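Local coordinates for protein E (PDB 3ZH5), which acts as a multifunctional surface adhesin that binds host epithelial cells and the host proteins vitronectin, laminin and plasminogen, at residues Val67-Ile72 and Val83-Tyr88. Numbering follows the deposited sequence.
Sequences VRQYKI and VRTDFY
Arg68 and Asp86 face each other as a hydrogen-bonded antiparallel pair, each backbone N donating to the other's O (Arg68 N to Asp86 O, 2.9 Å). At Tyr70 a classic beta bulge breaks this pairing: Tyr70 N donates to Arg84 O by a bent bond (148°), while Tyr70 O accepts from Val83 N. On one face of this beta hairpin the non-hydrogen-bonded pair Gln69 and Thr85 sets two polar side chains side by side: Gln69 NE2 gives a nearly straight bond (167°) to Thr85 OG1, which lies close to the amide plane. Thr85 OG1 stands anti to its carbonyl carbon (chi1 -64°), which turns CG2 toward Val67 CG1, at a tight 3.5 Å, and over the rim of one face of the Phe87 ring. Val67 CG2 reaches the same ring at CD1, 3.8 Å away.

The face bearing Arg68, Arg84 and Asp86 is more highly charged. Arg84 grips Asp86 side-on within its own strand, NE to OD2 (2.8 Å) and NH2 to OD1, both oxygens being met on the syn side. A water donates to Arg68 O (3.0 Å). Beside them Arg68 CB packs on Tyr88 CE1 at 3.7 Å, the guanidinium turned nearly perpendicular to the phenol ring. Toward the hairpin turn, Val83 leans its CB on Tyr70 CD1 and its CG2 on Ile72 CD1.

Farther out, Arg68 NH1 forms salt bridges with Asp28 and Asp45, Asp86 OD1 with Arg97, and Tyr70 OH bonds to His43, tying the hairpin to strand 41-50 beside it, to strand 25-34 beyond, and to strand 97-98 on the other side. With Asp86 held between two arginines and Arg68 between two aspartates, these charges probably offset one another, which would favour ionised carboxylates on this face.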
ATOM      1  N   VAL A  67       2.944   6.214  -4.333  1.00 31.33           N
ATOM      2  CA  VAL A  67       1.508   6.092  -4.219  1.00 33.24           C
ATOM      3  C   VAL A  67       1.207   5.518  -2.860  1.00 32.02           C
ATOM      4  O   VAL A  67       1.876   4.615  -2.404  1.00 30.98           O
ATOM      5  CB  VAL A  67       0.975   5.118  -5.267  1.00 35.14           C
ATOM      6  CG1 VAL A  67      -0.532   5.201  -5.342  1.00 36.94           C
ATOM      7  CG2 VAL A  67       1.585   5.451  -6.607  1.00 48.19           C
ATOM      8  N   ARG A  68       0.183   6.034  -2.204  1.00 29.52           N
ATOM      9  CA  ARG A  68      -0.272   5.462  -0.961  1.00 27.43           C
ATOM     10  C   ARG A  68      -1.686   4.933  -1.188  1.00 27.59           C
ATOM     11  O   ARG A  68      -2.559   5.657  -1.666  1.00 33.78           O
ATOM     12  CB  ARG A  68      -0.249   6.574   0.094  1.00 35.42           C
ATOM     13  CG  ARG A  68      -0.627   6.185   1.505  1.00 34.09           C
ATOM     14  CD  ARG A  68      -0.344   7.345   2.460  1.00 36.76           C
ATOM     15  NE  ARG A  68       1.063   7.540   2.844  1.00 36.56           N
ATOM     16  CZ  ARG A  68       1.676   6.859   3.808  1.00 31.19           C
ATOM     17  NH1 ARG A  68       1.028   5.905   4.467  1.00 33.09           N
ATOM     18  NH2 ARG A  68       2.926   7.119   4.116  1.00 38.41           N
ATOM     19  N   GLN A  69      -1.931   3.678  -0.837  1.00 22.65           N
ATOM     20  CA  GLN A  69      -3.243   3.086  -1.047  1.00 28.08           C
ATOM     21  C   GLN A  69      -3.793   2.529   0.234  1.00 26.10           C
ATOM     22  O   GLN A  69      -3.157   1.711   0.887  1.00 29.95           O
ATOM     23  CB  GLN A  69      -3.173   1.973  -2.060  1.00 31.77           C
ATOM     24  CG  GLN A  69      -2.893   2.501  -3.439  1.00 39.00           C
ATOM     25  CD  GLN A  69      -2.906   1.425  -4.478  1.00 38.30           C
ATOM     26  OE1 GLN A  69      -2.246   0.395  -4.348  1.00 40.73           O
ATOM     27  NE2 GLN A  69      -3.651   1.664  -5.529  1.00 33.18           N
ATOM     28  N   TYR A  70      -4.991   2.974   0.565  1.00 22.20           N
ATOM     29  CA  TYR A  70      -5.691   2.510   1.748  1.00 22.75           C
ATOM     30  C   TYR A  70      -6.306   1.162   1.500  1.00 21.86           C
ATOM     31  O   TYR A  70      -7.161   1.001   0.590  1.00 18.69           O
ATOM     32  CB  TYR A  70      -6.788   3.501   2.053  1.00 23.08           C
ATOM     33  CG  TYR A  70      -7.436   3.375   3.430  1.00 24.79           C
ATOM     34  CD1 TYR A  70      -8.049   2.197   3.833  1.00 22.31           C
ATOM     35  CD2 TYR A  70      -7.427   4.437   4.306  1.00 33.84           C
ATOM     36  CE1 TYR A  70      -8.631   2.092   5.112  1.00 31.88           C
ATOM     37  CE2 TYR A  70      -7.993   4.342   5.567  1.00 30.51           C
ATOM     38  CZ  TYR A  70      -8.607   3.168   5.961  1.00 28.44           C
ATOM     39  OH  TYR A  70      -9.167   3.101   7.260  1.00 26.94           O
ATOM     40  N   LYS A  71      -5.894   0.189   2.290  1.00 19.60           N
ATOM     41  CA  LYS A  71      -6.421  -1.178   2.207  1.00 21.21           C
ATOM     42  C   LYS A  71      -7.182  -1.581   3.470  1.00 20.08           C
ATOM     43  O   LYS A  71      -6.842  -1.120   4.557  1.00 19.15           O
ATOM     44  CB  LYS A  71      -5.257  -2.169   2.041  1.00 20.69           C
ATOM     45  CG  LYS A  71      -4.348  -1.839   0.876  1.00 26.33           C
ATOM     46  CD  LYS A  71      -5.042  -2.054  -0.480  1.00 24.23           C
ATOM     47  CE  LYS A  71      -3.976  -2.137  -1.573  1.00 29.73           C
ATOM     48  NZ  LYS A  71      -4.531  -2.113  -2.928  1.00 26.02           N
ATOM     49  N   ILE A  72      -8.117  -2.527   3.321  1.00 19.90           N
ATOM     50  CA  ILE A  72      -8.738  -3.176   4.430  1.00 21.94           C
ATOM     51  C   ILE A  72      -8.642  -4.655   4.171  1.00 18.97           C
ATOM     52  O   ILE A  72      -9.093  -5.172   3.111  1.00 18.93           O
ATOM     53  CB  ILE A  72     -10.240  -2.789   4.597  1.00 21.23           C
ATOM     54  CG1 ILE A  72     -10.394  -1.285   4.840  1.00 24.18           C
ATOM     55  CG2 ILE A  72     -10.863  -3.630   5.697  1.00 20.96           C
ATOM     56  CD1 ILE A  72     -11.806  -0.756   4.757  1.00 21.15           C
ATOM     57  N   VAL A  83      -9.479   0.811  -1.060  1.00 19.08           N
ATOM     58  CA  VAL A  83     -10.408   1.890  -0.684  1.00 19.05           C
ATOM     59  C   VAL A  83     -10.095   3.199  -1.382  1.00 23.61           C
ATOM     60  O   VAL A  83     -11.003   3.913  -1.832  1.00 25.07           O
ATOM     61  CB  VAL A  83     -10.373   2.118   0.847  1.00 20.34           C
ATOM     62  CG1 VAL A  83     -11.137   3.376   1.245  1.00 22.77           C
ATOM     63  CG2 VAL A  83     -10.927   0.881   1.519  1.00 28.31           C
ATOM     64  N   ARG A  84      -8.829   3.561  -1.434  1.00 23.95           N
ATOM     65  CA  ARG A  84      -8.471   4.810  -2.103  1.00 26.97           C
ATOM     66  C   ARG A  84      -6.995   4.896  -2.409  1.00 31.76           C
ATOM     67  O   ARG A  84      -6.157   4.130  -1.863  1.00 25.50           O
ATOM     68  CB  ARG A  84      -8.922   6.041  -1.336  1.00 34.72           C
ATOM     69  CG  ARG A  84      -8.048   6.435  -0.192  1.00 29.02           C
ATOM     70  CD  ARG A  84      -8.424   7.778   0.402  1.00 33.57           C
ATOM     71  NE  ARG A  84      -7.935   8.911  -0.400  1.00 41.31           N
ATOM     72  CZ  ARG A  84      -8.704   9.830  -0.987  1.00 41.83           C
ATOM     73  NH1 ARG A  84     -10.028   9.792  -0.867  1.00 37.08           N
ATOM     74  NH2 ARG A  84      -8.147  10.821  -1.687  1.00 41.66           N
ATOM     75  N   THR A  85      -6.708   5.814  -3.335  1.00 30.98           N
ATOM     76  CA  THR A  85      -5.379   6.025  -3.857  1.00 29.66           C
ATOM     77  C   THR A  85      -5.027   7.487  -3.843  1.00 29.27           C
ATOM     78  O   THR A  85      -5.810   8.324  -4.264  1.00 32.61           O
ATOM     79  CB  THR A  85      -5.278   5.544  -5.308  1.00 33.94           C
ATOM     80  OG1 THR A  85      -5.485   4.130  -5.348  1.00 33.03           O
ATOM     81  CG2 THR A  85      -3.922   5.872  -5.867  1.00 29.18           C
ATOM     82  N   ASP A  86      -3.837   7.781  -3.326  1.00 26.19           N
ATOM     83  CA  ASP A  86      -3.307   9.130  -3.328  1.00 26.35           C
ATOM     84  C   ASP A  86      -1.917   9.101  -3.929  1.00 28.60           C
ATOM     85  O   ASP A  86      -1.127   8.187  -3.646  1.00 39.18           O
ATOM     86  CB  ASP A  86      -3.252   9.662  -1.889  1.00 32.54           C
ATOM     87  CG  ASP A  86      -4.645   9.942  -1.317  1.00 36.89           C
ATOM     88  OD1 ASP A  86      -5.264  10.938  -1.766  1.00 35.91           O
ATOM     89  OD2 ASP A  86      -5.117   9.169  -0.442  1.00 36.48           O
ATOM     90  N   PHE A  87      -1.602  10.086  -4.762  1.00 30.84           N
ATOM     91  CA  PHE A  87      -0.258  10.181  -5.311  1.00 36.89           C
ATOM     92  C   PHE A  87       0.521  11.242  -4.568  1.00 41.75           C
ATOM     93  O   PHE A  87      -0.035  12.242  -4.177  1.00 44.71           O
ATOM     94  CB  PHE A  87      -0.302  10.532  -6.791  1.00 39.65           C
ATOM     95  CG  PHE A  87      -1.067   9.549  -7.618  1.00 40.24           C
ATOM     96  CD1 PHE A  87      -0.482   8.361  -8.017  1.00 46.22           C
ATOM     97  CD2 PHE A  87      -2.358   9.822  -8.014  1.00 43.97           C
ATOM     98  CE1 PHE A  87      -1.176   7.461  -8.782  1.00 45.51           C
ATOM     99  CE2 PHE A  87      -3.055   8.918  -8.779  1.00 46.16           C
ATOM    100  CZ  PHE A  87      -2.462   7.738  -9.165  1.00 43.90           C
ATOM    101  N   TYR A  88       1.816  11.027  -4.385  1.00 33.65           N
ATOM    102  CA  TYR A  88       2.651  12.001  -3.696  1.00 41.36           C
ATOM    103  C   TYR A  88       3.898  12.291  -4.487  1.00 46.35           C
ATOM    104  O   TYR A  88       4.367  11.447  -5.250  1.00 44.76           O
ATOM    105  CB  TYR A  88       3.030  11.488  -2.313  1.00 45.41           C
ATOM    106  CG  TYR A  88       1.851  11.428  -1.370  1.00 47.32           C
ATOM    107  CD1 TYR A  88       1.060  10.293  -1.286  1.00 42.97           C
ATOM    108  CD2 TYR A  88       1.535  12.509  -0.566  1.00 51.70           C
ATOM    109  CE1 TYR A  88      -0.011  10.238  -0.420  1.00 47.59           C
ATOM    110  CE2 TYR A  88       0.447  12.470   0.298  1.00 53.86           C
ATOM    111  CZ  TYR A  88      -0.319  11.331   0.365  1.00 49.00           C
ATOM    112  OH  TYR A  88      -1.393  11.274   1.226  1.00 46.03           O
TER
HETATM  113  O   HOH W   1      -4.639   6.826   0.128  1.00 35.64           O